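Local coordinates for protein ATP:cob(I)alamin adenosyltransferase, putative (Burkholderia thailandensis, PDB 2ZHZ) that probably transfers the adenosyl group of ATP to reduced cobalamin, forming adenosylcobalamin, and works as a homotrimer of helix bundles, at residues Asp56-Ala61 with Ala97-Gln102; Gly73-Leu76 with Ala82-Thr85; Thr126-Ala131 with Arg150-Leu155; Leu162-Asn167 with Gly172-Trp177. All blocks are in the same frame, centred on the assembly; numbering follows the deposited sequence.

Contact 1. Residues Asp56-Ala61 with Ala97-Gln102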
loop_
_atom_site.group_PDB
_atom_site.type_symbol
_atom_site.label_atom_id
_atom_site.label_comp_id
_atom_site.label_asym_id
_atom_site.label_seq_id
_atom_site.Cartn_x
_atom_site.Cartn_y
_atom_site.Cartn_z
ATOM N N ASP B 56 8.976 -11.292 -21.282
ATOM C CA ASP B 56 9.338 -12.539 -20.615
ATOM C C ASP B 56 10.455 -12.414 -19.586
ATOM O O ASP B 56 10.375 -12.998 -18.506
ATOM C CB ASP B 56 9.719 -13.596 -21.656
ATOM C CG ASP B 56 8.519 -14.113 -22.422
ATOM O OD1 ASP B 56 8.713 -14.782 -23.458
ATOM O OD2 ASP B 56 7.378 -13.855 -21.982
ATOM N N ASP B 57 11.494 -11.656 -19.915
ATOM C CA ASP B 57 12.614 -11.487 -18.998
ATOM C C ASP B 57 12.205 -10.716 -17.742
ATOM O O ASP B 57 12.619 -11.063 -16.636
ATOM C CB ASP B 57 13.777 -10.779 -19.705
ATOM C CG ASP B 57 13.405 -9.400 -20.212
ATOM O OD1 ASP B 57 12.370 -9.271 -20.893
ATOM O OD2 ASP B 57 14.156 -8.444 -19.938
ATOM N N VAL B 58 11.395 -9.677 -17.912
ATOM C CA VAL B 58 10.937 -8.889 -16.772
ATOM C C VAL B 58 10.080 -9.757 -15.853
ATOM O O VAL B 58 10.189 -9.669 -14.629
ATOM C CB VAL B 58 10.118 -7.657 -17.230
ATOM C CG1 VAL B 58 9.520 -6.942 -16.015
ATOM C CG2 VAL B 58 11.017 -6.701 -18.003
ATOM N N ARG B 59 9.233 -10.597 -16.445
ATOM C CA ARG B 59 8.375 -11.488 -15.673
ATOM C C ARG B 59 9.233 -12.475 -14.891
ATOM O O ARG B 59 8.964 -12.766 -13.724
ATOM C CB ARG B 59 7.426 -12.257 -16.600
ATOM C CG ARG B 59 6.586 -13.321 -15.895
ATOM C CD ARG B 59 5.573 -13.953 -16.844
ATOM N NE ARG B 59 4.646 -12.957 -17.375
ATOM C CZ ARG B 59 3.709 -12.350 -16.652
ATOM N NH1 ARG B 59 3.567 -12.645 -15.365
ATOM N NH2 ARG B 59 2.931 -11.436 -17.211
ATOM N N ALA B 60 10.274 -12.984 -15.542
ATOM C CA ALA B 60 11.169 -13.940 -14.907
ATOM C C ALA B 60 11.854 -13.338 -13.688
ATOM O O ALA B 60 11.948 -13.979 -12.643
ATOM C CB ALA B 60 12.212 -14.426 -15.912
ATOM N N ALA B 61 12.329 -12.104 -13.817
ATOM C CA ALA B 61 13.007 -11.440 -12.711
ATOM C C ALA B 61 12.043 -11.161 -11.559
ATOM O O ALA B 61 12.353 -11.451 -10.401
ATOM C CB ALA B 61 13.645 -10.145 -13.189
ATOM N N ALA B 97 22.365 -3.750 -13.543
ATOM C CA ALA B 97 23.332 -3.467 -14.598
ATOM C C ALA B 97 22.754 -3.873 -15.949
ATOM O O ALA B 97 22.893 -3.154 -16.941
ATOM C CB ALA B 97 24.641 -4.221 -14.330
ATOM N N HIS B 98 22.094 -5.025 -15.976
ATOM C CA HIS B 98 21.491 -5.543 -17.198
ATOM C C HIS B 98 20.496 -4.567 -17.829
ATOM O O HIS B 98 20.601 -4.235 -19.009
ATOM C CB HIS B 98 20.780 -6.868 -16.910
ATOM C CG HIS B 98 20.034 -7.420 -18.084
ATOM N ND1 HIS B 98 20.655 -8.106 -19.106
ATOM C CD2 HIS B 98 18.724 -7.354 -18.419
ATOM C CE1 HIS B 98 19.761 -8.437 -20.020
ATOM N NE2 HIS B 98 18.580 -7.992 -19.628
ATOM N N TYR B 99 19.527 -4.107 -17.045
ATOM C CA TYR B 99 18.516 -3.196 -17.568
ATOM C C TYR B 99 18.981 -1.753 -17.763
ATOM O O TYR B 99 18.609 -1.108 -18.745
ATOM C CB TYR B 99 17.265 -3.268 -16.687
ATOM C CG TYR B 99 16.558 -4.600 -16.819
ATOM C CD1 TYR B 99 15.881 -4.933 -17.994
ATOM C CD2 TYR B 99 16.625 -5.557 -15.805
ATOM C CE1 TYR B 99 15.288 -6.185 -18.158
ATOM C CE2 TYR B 99 16.038 -6.820 -15.963
ATOM C CZ TYR B 99 15.374 -7.124 -17.143
ATOM O OH TYR B 99 14.805 -8.369 -17.320
ATOM N N ASN B 100 19.795 -1.245 -16.845
ATOM C CA ASN B 100 20.302 0.121 -16.969
ATOM C C ASN B 100 21.188 0.259 -18.205
ATOM O O ASN B 100 21.204 1.302 -18.859
ATOM C CB ASN B 100 21.109 0.504 -15.729
ATOM C CG ASN B 100 20.305 1.304 -14.730
ATOM O OD1 ASN B 100 20.585 1.269 -13.529
ATOM N ND2 ASN B 100 19.313 2.050 -15.220
ATOM N N GLY B 101 21.929 -0.800 -18.520
ATOM C CA GLY B 101 22.809 -0.758 -19.672
ATOM C C GLY B 101 22.061 -0.608 -20.986
ATOM O O GLY B 101 22.599 -0.073 -21.954
ATOM N N GLN B 102 20.815 -1.072 -21.020
ATOM C CA GLN B 102 20.000 -1.005 -22.231
ATOM C C GLN B 102 19.119 0.242 -22.315
ATOM O O GLN B 102 18.423 0.447 -23.305
ATOM C CB GLN B 102 19.130 -2.267 -22.327
ATOM C CG GLN B 102 19.942 -3.547 -22.479
ATOM C CD GLN B 102 19.090 -4.804 -22.518
ATOM O OE1 GLN B 102 19.574 -5.879 -22.874
ATOM N NE2 GLN B 102 17.822 -4.679 -22.139
HETATM O O HOH W 1 16.383 -7.765 -21.137
#

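Contact 2. Residues Gly73-Leu76 with Ala82-Thr85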
loop_
_atom_site.group_PDB
_atom_site.type_symbol
_atom_site.label_atom_id
_atom_site.label_comp_id
_atom_site.label_asym_id
_atom_site.label_seq_id
_atom_site.Cartn_x
_atom_site.Cartn_y
_atom_site.Cartn_z
ATOM N N GLY B 73 11.001 -12.488 4.259
ATOM C CA GLY B 73 9.981 -12.445 5.295
ATOM C C GLY B 73 10.192 -13.588 6.272
ATOM O O GLY B 73 10.015 -13.431 7.483
ATOM N N GLY B 74 10.577 -14.744 5.737
ATOM C CA GLY B 74 10.827 -15.903 6.575
ATOM C C GLY B 74 11.980 -15.630 7.519
ATOM O O GLY B 74 11.977 -16.081 8.667
ATOM N N GLU B 75 12.975 -14.890 7.038
ATOM C CA GLU B 75 14.127 -14.551 7.862
ATOM C C GLU B 75 13.698 -13.613 8.987
ATOM O O GLU B 75 14.214 -13.688 10.104
ATOM C CB GLU B 75 15.219 -13.877 7.025
ATOM C CG GLU B 75 16.462 -13.531 7.832
ATOM C CD GLU B 75 17.596 -12.987 6.983
ATOM O OE1 GLU B 75 17.731 -13.425 5.823
ATOM O OE2 GLU B 75 18.364 -12.137 7.481
ATOM N N LEU B 76 12.758 -12.723 8.687
ATOM C CA LEU B 76 12.269 -11.791 9.695
ATOM C C LEU B 76 11.395 -12.527 10.708
ATOM O O LEU B 76 11.250 -12.080 11.845
ATOM C CB LEU B 76 11.466 -10.666 9.036
ATOM C CG LEU B 76 12.245 -9.751 8.085
ATOM C CD1 LEU B 76 11.304 -8.731 7.456
ATOM C CD2 LEU B 76 13.360 -9.056 8.846
ATOM N N ALA B 82 19.070 -16.679 8.627
ATOM C CA ALA B 82 19.677 -15.953 7.517
ATOM C C ALA B 82 19.351 -16.615 6.186
ATOM O O ALA B 82 19.992 -17.591 5.795
ATOM C CB ALA B 82 21.184 -15.882 7.707
ATOM N N ALA B 83 18.354 -16.080 5.491
ATOM C CA ALA B 83 17.947 -16.624 4.205
ATOM C C ALA B 83 18.474 -15.776 3.052
ATOM O O ALA B 83 18.694 -16.281 1.953
ATOM C CB ALA B 83 16.434 -16.711 4.136
ATOM N N ILE B 84 18.674 -14.487 3.305
ATOM C CA ILE B 84 19.174 -13.581 2.273
ATOM C C ILE B 84 20.697 -13.532 2.328
ATOM O O ILE B 84 21.276 -13.195 3.356
ATOM C CB ILE B 84 18.605 -12.158 2.465
ATOM C CG1 ILE B 84 17.076 -12.221 2.520
ATOM C CG2 ILE B 84 19.063 -11.250 1.334
ATOM C CD1 ILE B 84 16.438 -12.908 1.329
ATOM N N THR B 85 21.335 -13.863 1.209
ATOM C CA THR B 85 22.795 -13.898 1.116
ATOM C C THR B 85 23.354 -12.954 0.051
ATOM O O THR B 85 22.607 -12.244 -0.622
ATOM C CB THR B 85 23.269 -15.308 0.763
ATOM O OG1 THR B 85 22.826 -15.637 -0.560
ATOM C CG2 THR B 85 22.692 -16.329 1.738
HETATM O O HOH W 2 20.801 -12.509 6.051
#

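Contact 3. Residues Thr126-Ala131 with Arg150-Leu155. With ATP (adenosine-5'-triphosphate), chain H.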
loop_
_atom_site.group_PDB
_atom_site.type_symbol
_atom_site.label_atom_id
_atom_site.label_comp_id
_atom_site.label_asym_id
_atom_site.label_seq_id
_atom_site.Cartn_x
_atom_site.Cartn_y
_atom_site.Cartn_z
ATOM N N THR B 126 7.610 2.283 -4.318
ATOM C CA THR B 126 7.322 3.025 -3.095
ATOM C C THR B 126 6.946 2.124 -1.920
ATOM O O THR B 126 7.279 2.431 -0.780
ATOM C CB THR B 126 6.210 4.078 -3.311
ATOM O OG1 THR B 126 4.995 3.432 -3.715
ATOM C CG2 THR B 126 6.632 5.077 -4.368
ATOM N N VAL B 127 6.250 1.020 -2.179
ATOM C CA VAL B 127 5.903 0.125 -1.083
ATOM C C VAL B 127 7.192 -0.570 -0.632
ATOM O O VAL B 127 7.371 -0.868 0.551
ATOM C CB VAL B 127 4.853 -0.924 -1.511
ATOM C CG1 VAL B 127 4.591 -1.902 -0.364
ATOM C CG2 VAL B 127 3.547 -0.216 -1.912
ATOM N N CYS B 128 8.098 -0.809 -1.575
ATOM C CA CYS B 128 9.371 -1.445 -1.238
ATOM C C CYS B 128 10.163 -0.528 -0.311
ATOM O O CYS B 128 10.762 -0.983 0.669
ATOM C CB CYS B 128 10.191 -1.723 -2.503
ATOM S SG CYS B 128 11.810 -2.483 -2.179
ATOM N N ARG B 129 10.163 0.766 -0.617
ATOM C CA ARG B 129 10.889 1.735 0.201
ATOM C C ARG B 129 10.260 1.864 1.587
ATOM O O ARG B 129 10.950 2.165 2.565
ATOM C CB ARG B 129 10.941 3.084 -0.519
ATOM C CG ARG B 129 11.832 3.032 -1.754
ATOM C CD ARG B 129 11.524 4.142 -2.736
ATOM N NE ARG B 129 12.094 5.422 -2.338
ATOM C CZ ARG B 129 13.393 5.700 -2.382
ATOM N NH1 ARG B 129 13.826 6.891 -2.011
ATOM N NH2 ARG B 129 14.262 4.782 -2.797
ATOM N N ARG B 130 8.950 1.635 1.661
ATOM C CA ARG B 130 8.238 1.671 2.934
ATOM C C ARG B 130 8.718 0.459 3.752
ATOM O O ARG B 130 8.949 0.559 4.959
ATOM C CB ARG B 130 6.717 1.613 2.692
ATOM C CG ARG B 130 5.864 1.372 3.939
ATOM C CD ARG B 130 4.500 2.082 3.855
ATOM N NE ARG B 130 3.669 1.716 2.702
ATOM C CZ ARG B 130 2.936 0.607 2.603
ATOM N NH1 ARG B 130 2.920 -0.287 3.583
ATOM N NH2 ARG B 130 2.175 0.409 1.534
ATOM N N ALA B 131 8.882 -0.684 3.089
ATOM C CA ALA B 131 9.361 -1.884 3.773
ATOM C C ALA B 131 10.790 -1.661 4.263
ATOM O O ALA B 131 11.173 -2.146 5.330
ATOM C CB ALA B 131 9.307 -3.095 2.839
ATOM N N ARG B 150 19.878 -4.302 2.828
ATOM C CA ARG B 150 20.607 -4.103 1.581
ATOM C C ARG B 150 19.823 -4.622 0.390
ATOM O O ARG B 150 19.920 -4.075 -0.711
ATOM C CB ARG B 150 21.964 -4.803 1.648
ATOM C CG ARG B 150 22.841 -4.326 2.790
ATOM C CD ARG B 150 24.187 -5.037 2.768
ATOM N NE ARG B 150 25.032 -4.573 1.669
ATOM C CZ ARG B 150 26.081 -5.241 1.198
ATOM N NH1 ARG B 150 26.416 -6.412 1.725
ATOM N NH2 ARG B 150 26.800 -4.735 0.206
ATOM N N TYR B 151 19.039 -5.674 0.612
ATOM C CA TYR B 151 18.247 -6.261 -0.458
ATOM C C TYR B 151 17.138 -5.320 -0.934
ATOM O O TYR B 151 17.018 -5.054 -2.130
ATOM C CB TYR B 151 17.627 -7.584 -0.006
ATOM C CG TYR B 151 16.847 -8.273 -1.101
ATOM C CD1 TYR B 151 17.449 -9.232 -1.919
ATOM C CD2 TYR B 151 15.519 -7.930 -1.354
ATOM C CE1 TYR B 151 16.744 -9.830 -2.964
ATOM C CE2 TYR B 151 14.811 -8.515 -2.391
ATOM C CZ TYR B 151 15.426 -9.460 -3.195
ATOM O OH TYR B 151 14.729 -10.003 -4.244
ATOM N N VAL B 152 16.323 -4.820 -0.008
ATOM C CA VAL B 152 15.241 -3.924 -0.401
ATOM C C VAL B 152 15.774 -2.587 -0.909
ATOM O O VAL B 152 15.109 -1.900 -1.686
ATOM C CB VAL B 152 14.236 -3.692 0.758
ATOM C CG1 VAL B 152 13.459 -4.974 1.021
ATOM C CG2 VAL B 152 14.963 -3.243 2.009
ATOM N N ASN B 153 16.976 -2.219 -0.476
ATOM C CA ASN B 153 17.590 -0.973 -0.927
ATOM C C ASN B 153 17.784 -1.094 -2.443
ATOM O O ASN B 153 17.438 -0.192 -3.211
ATOM C CB ASN B 153 18.949 -0.772 -0.243
ATOM C CG ASN B 153 19.505 0.626 -0.447
ATOM O OD1 ASN B 153 20.707 0.867 -0.307
ATOM N ND2 ASN B 153 18.630 1.555 -0.765
ATOM N N ARG B 154 18.326 -2.231 -2.863
ATOM C CA ARG B 154 18.564 -2.490 -4.274
ATOM C C ARG B 154 17.271 -2.722 -5.046
ATOM O O ARG B 154 17.144 -2.291 -6.187
ATOM C CB ARG B 154 19.486 -3.704 -4.427
ATOM C CG ARG B 154 20.912 -3.412 -4.015
ATOM C CD ARG B 154 21.770 -4.669 -3.905
ATOM N NE ARG B 154 23.144 -4.293 -3.588
ATOM C CZ ARG B 154 23.505 -3.658 -2.479
ATOM N NH1 ARG B 154 22.596 -3.338 -1.567
ATOM N NH2 ARG B 154 24.767 -3.299 -2.296
ATOM N N LEU B 155 16.311 -3.395 -4.422
ATOM C CA LEU B 155 15.051 -3.680 -5.092
ATOM C C LEU B 155 14.269 -2.431 -5.511
ATOM O O LEU B 155 13.692 -2.406 -6.597
ATOM C CB LEU B 155 14.165 -4.577 -4.219
ATOM C CG LEU B 155 12.825 -4.986 -4.845
ATOM C CD1 LEU B 155 13.056 -5.630 -6.209
ATOM C CD2 LEU B 155 12.103 -5.949 -3.916
HETATM P PG ATP H . 21.373 4.277 -2.295
HETATM O O1G ATP H . 21.802 3.334 -1.210
HETATM O O2G ATP H . 22.454 4.543 -3.302
HETATM O O3G ATP H . 20.132 3.782 -2.985
HETATM P PB ATP H . 19.884 5.980 -0.522
HETATM O O1B ATP H . 19.170 4.701 -0.198
HETATM O O2B ATP H . 20.481 6.764 0.621
HETATM O O3B ATP H . 21.038 5.716 -1.632
HETATM P PA ATP H . 18.009 6.635 -2.661
HETATM O O1A ATP H . 17.384 5.290 -2.525
HETATM O O2A ATP H . 18.834 6.957 -3.883
HETATM O O3A ATP H . 18.896 6.991 -1.328
HETATM O "O5'" ATP H . 16.817 7.708 -2.543
HETATM C "C5'" ATP H . 17.015 9.067 -2.921
HETATM C "C4'" ATP H . 16.377 10.005 -1.902
HETATM O "O4'" ATP H . 15.168 9.455 -1.321
HETATM C "C3'" ATP H . 17.328 10.351 -0.759
HETATM O "O3'" ATP H . 17.700 11.733 -0.832
HETATM C "C2'" ATP H . 16.581 9.986 0.516
HETATM O "O2'" ATP H . 16.416 11.156 1.329
HETATM C "C1'" ATP H . 15.236 9.414 0.106
HETATM N N9 ATP H . 15.064 7.984 0.552
HETATM C C8 ATP H . 16.020 7.016 0.590
HETATM N N7 ATP H . 15.527 5.836 1.033
HETATM C C5 ATP H . 14.222 6.026 1.293
HETATM C C6 ATP H . 13.087 5.189 1.790
HETATM N N6 ATP H . 13.275 3.887 2.098
HETATM N N1 ATP H . 11.851 5.782 1.923
HETATM C C2 ATP H . 11.637 7.102 1.615
HETATM N N3 ATP H . 12.631 7.917 1.154
HETATM C C4 ATP H . 13.916 7.446 0.976
#

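Contact 4. Residues Leu162-Asn167 with Gly172-Trp177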
loop_
_atom_site.group_PDB
_atom_site.type_symbol
_atom_site.label_atom_id
_atom_site.label_comp_id
_atom_site.label_asym_id
_atom_site.label_seq_id
_atom_site.Cartn_x
_atom_site.Cartn_y
_atom_site.Cartn_z
ATOM N N LEU B 162 12.948 -0.990 -13.791
ATOM C CA LEU B 162 11.999 -1.808 -14.528
ATOM C C LEU B 162 10.812 -0.984 -14.998
ATOM O O LEU B 162 10.212 -1.288 -16.027
ATOM C CB LEU B 162 11.528 -2.990 -13.677
ATOM C CG LEU B 162 12.574 -4.072 -13.397
ATOM C CD1 LEU B 162 11.929 -5.184 -12.591
ATOM C CD2 LEU B 162 13.133 -4.630 -14.713
ATOM N N ALA B 163 10.466 0.063 -14.251
ATOM C CA ALA B 163 9.360 0.923 -14.662
ATOM C C ALA B 163 9.737 1.586 -15.993
ATOM O O ALA B 163 8.915 1.684 -16.902
ATOM C CB ALA B 163 9.083 1.988 -13.594
ATOM N N ARG B 164 10.987 2.032 -16.108
ATOM C CA ARG B 164 11.456 2.661 -17.344
ATOM C C ARG B 164 11.456 1.626 -18.465
ATOM O O ARG B 164 11.075 1.922 -19.598
ATOM C CB ARG B 164 12.869 3.228 -17.170
ATOM C CG ARG B 164 12.988 4.359 -16.152
ATOM C CD ARG B 164 14.385 4.965 -16.179
ATOM N NE ARG B 164 14.675 5.563 -17.484
ATOM C CZ ARG B 164 15.898 5.747 -17.979
ATOM N NH1 ARG B 164 16.966 5.383 -17.285
ATOM N NH2 ARG B 164 16.049 6.289 -19.180
ATOM N N VAL B 165 11.887 0.410 -18.142
ATOM C CA VAL B 165 11.915 -0.678 -19.113
ATOM C C VAL B 165 10.507 -0.941 -19.632
ATOM O O VAL B 165 10.308 -1.150 -20.831
ATOM C CB VAL B 165 12.456 -1.981 -18.482
ATOM C CG1 VAL B 165 12.229 -3.156 -19.425
ATOM C CG2 VAL B 165 13.934 -1.830 -18.173
ATOM N N LEU B 166 9.530 -0.925 -18.728
ATOM C CA LEU B 166 8.141 -1.174 -19.102
ATOM C C LEU B 166 7.516 -0.067 -19.945
ATOM O O LEU B 166 6.656 -0.338 -20.786
ATOM C CB LEU B 166 7.291 -1.435 -17.850
ATOM C CG LEU B 166 7.599 -2.781 -17.176
ATOM C CD1 LEU B 166 6.755 -2.954 -15.913
ATOM C CD2 LEU B 166 7.317 -3.914 -18.157
ATOM N N ASN B 167 7.923 1.178 -19.724
ATOM C CA ASN B 167 7.381 2.263 -20.532
ATOM C C ASN B 167 7.887 2.104 -21.967
ATOM O O ASN B 167 7.146 2.325 -22.927
ATOM C CB ASN B 167 7.788 3.631 -19.971
ATOM C CG ASN B 167 6.781 4.166 -18.961
ATOM O OD1 ASN B 167 5.572 4.010 -19.140
ATOM N ND2 ASN B 167 7.273 4.817 -17.908
ATOM N N GLY B 172 6.169 3.619 -25.203
ATOM C CA GLY B 172 6.073 4.971 -24.692
ATOM C C GLY B 172 7.376 5.455 -24.095
ATOM O O GLY B 172 8.456 4.983 -24.456
ATOM N N ALA B 173 7.275 6.403 -23.172
ATOM C CA ALA B 173 8.449 6.958 -22.518
ATOM C C ALA B 173 8.107 7.314 -21.077
ATOM O O ALA B 173 6.961 7.181 -20.652
ATOM C CB ALA B 173 8.929 8.196 -23.269
ATOM N N ASP B 174 9.105 7.766 -20.329
ATOM C CA ASP B 174 8.892 8.141 -18.939
ATOM C C ASP B 174 8.251 9.521 -18.847
ATOM O O ASP B 174 8.477 10.385 -19.702
ATOM C CB ASP B 174 10.219 8.138 -18.178
ATOM C CG ASP B 174 10.895 6.781 -18.194
ATOM O OD1 ASP B 174 10.238 5.791 -17.817
ATOM O OD2 ASP B 174 12.079 6.710 -18.582
ATOM N N VAL B 175 7.439 9.714 -17.814
ATOM C CA VAL B 175 6.772 10.988 -17.583
ATOM C C VAL B 175 7.787 11.898 -16.905
ATOM O O VAL B 175 8.302 11.569 -15.837
ATOM C CB VAL B 175 5.550 10.811 -16.661
ATOM C CG1 VAL B 175 4.807 12.129 -16.521
ATOM C CG2 VAL B 175 4.634 9.735 -17.220
ATOM N N LEU B 176 8.074 13.039 -17.524
ATOM C CA LEU B 176 9.061 13.961 -16.978
ATOM C C LEU B 176 8.488 15.080 -16.111
ATOM O O LEU B 176 7.387 15.575 -16.353
ATOM C CB LEU B 176 9.879 14.572 -18.118
ATOM C CG LEU B 176 10.520 13.579 -19.090
ATOM C CD1 LEU B 176 11.229 14.338 -20.197
ATOM C CD2 LEU B 176 11.497 12.676 -18.346
ATOM N N TRP B 177 9.254 15.469 -15.098
ATOM C CA TRP B 177 8.857 16.542 -14.197
ATOM C C TRP B 177 9.152 17.866 -14.896
ATOM O O TRP B 177 10.076 17.954 -15.700
ATOM C CB TRP B 177 9.650 16.449 -12.894
ATOM C CG TRP B 177 9.409 17.589 -11.959
ATOM C CD1 TRP B 177 8.221 17.948 -11.388
ATOM C CD2 TRP B 177 10.383 18.523 -11.482
ATOM N NE1 TRP B 177 8.396 19.048 -10.583
ATOM C CE2 TRP B 177 9.714 19.422 -10.623
ATOM C CE3 TRP B 177 11.759 18.690 -11.698
ATOM C CZ2 TRP B 177 10.374 20.475 -9.977
ATOM C CZ3 TRP B 177 12.416 19.739 -11.055
ATOM C CH2 TRP B 177 11.721 20.617 -10.205
HETATM O O HOH W 3 11.747 4.526 -20.310
#

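Contact 1. Residues Asp56-Ala61 with Ala97-Gln102
Tyr99 reaches from helix 86-101 to the first turn of helix 56-77 and donates a hydrogen bond from its hydroxyl to Asp57. Tyr99 OH lies 2.7 Å from Asp57 OD2. The hydroxyl comes from above the carboxylate, 43° out of its plane. Asp57 OD2 itself lies at the edge of the Tyr99 ring, in its plane. Asp57 CG stands between its backbone N and carbonyl carbon (chi1 60°), which turns the carboxylate to the tyrosine. The two side chains run past each other in opposite directions.

The packed side of the contact is apolar. Val58 CG2 approaches Tyr99 CE1 to 4.3 Å, and both residues are buried. The other side is polar and wetter. There a water gives a hydrogen bond to Asp57 OD2 (2.6 Å) and is also bonded to His98 NE2 (2.7 Å). OD2 therefore accepts from both the tyrosine and the water. The water bridges Asp57 and exposed His98, whose ring also puts CD2 over one face of the Tyr99 ring, 3.4 Å above its plane.

The two helices run roughly antiparallel, at 149°, and the axes of these short segments come no closer than 12.9 Å. A long side chain is thus needed to span the gap. Behind the hydroxyl, Tyr99 packs on Val161, Leu162 and Val165 of helix 147-169. The contact therefore joins three helices near one end of the bundle.

Contact 2. Residues Gly73-Leu76 with Ala82-Thr85
Glu75, near the end of helix 56-77, points its carboxylate at the backbone of Ala83 and Ile84 in the loop that follows. A single oxygen, OE1, takes both amides. Ile84 N is 2.9 Å from Glu75 OE1, with a nearly straight N-H...O angle of 168°. It meets the oxygen almost along its C-O bond. Ala83 N is closer, 2.7 Å from Glu75 OE1, but its bond is more bent. It comes from above the carboxylate plane, 53° out of it. The two donors thus use different directions around one atom.

The side chain is extended. CG lies opposite the backbone N (chi1 -179°) and the chain stays straight beyond it, so the carboxylate is carried well off the helix. Ala82 CA lies beside its stem, 4.0 Å from Glu75 CG. On the loop, Ala83 CB points to the glutamate, and Ile84 CG1 comes within 3.6 Å of Glu75 OE1.

The second oxygen is held as well. A water donates to Glu75 OE2 and to Ile84 O, both at 2.8 Å, and Asn145 ND2 is also hydrogen-bonded to OE2. These bonds fix the rotation of the carboxylate. The buried negative charge is probably stabilised by these donors.

The loop turns back along helix 56-77 before helix 86-101 begins, with Thr85 at its N-cap. Ala83 rests on Asp71 and Ile84 on Leu72. Pro148 and Ala147, at the start of helix 147-169, pack against Glu75 and Ile84 respectively.

Contact 3. Residues Thr126-Ala131 with Arg150-Leu155
Cys128 of helix 116-141 inserts its sulfur between Val152 and Leu155 of helix 147-169. SG lies opposite its own backbone N (chi1 179°), which directs it at the facing helix. It is 3.8 Å from Leu155 CB and 4.0 Å from Val152 CB. Leu155 CG is likewise opposite its backbone N (chi1 -178°), and CB, CG and CD2 all lie near SG. The backbone is close too, with Val152 O 3.4 Å from Cys128 SG. All three residues are buried, and no hydrogen bond crosses between the segments.

Arg129 starts away from the other helix and turns to ATP. Its chain bends at chi3 (78°). This lays the guanidinium over the adenine, with ATP C5 3.4 Å from its plane and offset toward its rim. Arg129 NH1 donates to ATP O5' at 3.1 Å. Arg129 NH2 donates to ATP O1A, which sits in the guanidinium plane. The adenine amino group is read by the main chain: ATP N6 gives a bond of 2.9 Å to Arg129 O. Arg129 therefore touches base, 5'-oxygen and alpha-phosphate. Asn153 lies at the phosphate end and belongs to the magnesium site.

Arg154 runs extended and brings NH1 to Arg150 O, one turn earlier. It also forms salt bridges with Asp93 and with Asp14 of the second subunit. That subunit supplies Arg11, Thr18 and Lys28 to the ATP.

A small, mostly apolar contact brings the two helices together. Arg129 and Asn153 beside it face the nucleotide, while Arg154 serves the subunit interface. Arg129 probably helps to offset the charge of the alpha-phosphate.

Contact 4. Residues Leu162-Asn167 with Gly172-Trp177
The C-terminal end of helix 147-169 is joined here to the chain that turns back to form strand 175-176. Asp174 is gripped by two side chains one turn apart on the helix. Arg164 NE donates to Asp174 OD2 at 3.0 Å in a salt bridge. The oxygen lies in the guanidinium plane and is met on its syn side. Asn167 ND2 donates to Asp174 OD1 at 3.1 Å, on the anti side of that oxygen. Both donors are tilted out of the carboxylate plane, the arginine more so. Both bonds are fairly straight, about 160°.

Arg164 and Asp174 cross at about a right angle, and their flat groups are 58° apart. The arginine bends at chi3 (62°), which keeps NE beside the carboxylate while NH2 bonds to Pro104 O. A water adds a third link. It donates to Asp174 OD2 and to Arg164 O, each at 2.8 Å.

The turn itself is closed by the backbone, where Gly172 N donates a hydrogen bond to Asn167 O (2.8 Å). The Asn167 amide also serves a third part of the chain. Its OD1 accepts from Ala115 N and its ND2 also donates to Gly113 O, before helix 116-141.

The fold element is thus the exit from a long bundle helix. The chain turns back and enters a short two-stranded antiparallel sheet, in which strand 175-176 pairs with strand 110-111.

The four contacts tie together a helix bundle. Contacts 1 and 2 both use helix 56-77, with centres 24 Å apart, and contact 2 is nested in the chain between the segments of contact 1. Contacts 3 and 4 share helix 147-169. Contact 3 lies nearest the middle of the chain and holds part of the ATP site, which the second subunit completes. Contact 2 touches it where Ile84 CG2 meets Tyr151 CD1 at 4.2 Å. Contact 4 touches contact 1 through Tyr99 CD1 and Val165 CG2, 3.7 Å apart. The side chains of Glu75 and Arg164 lie about 12 Å and 13 Å from a bound ATP. The centres of contacts 2 and 4 are 32 Å apart.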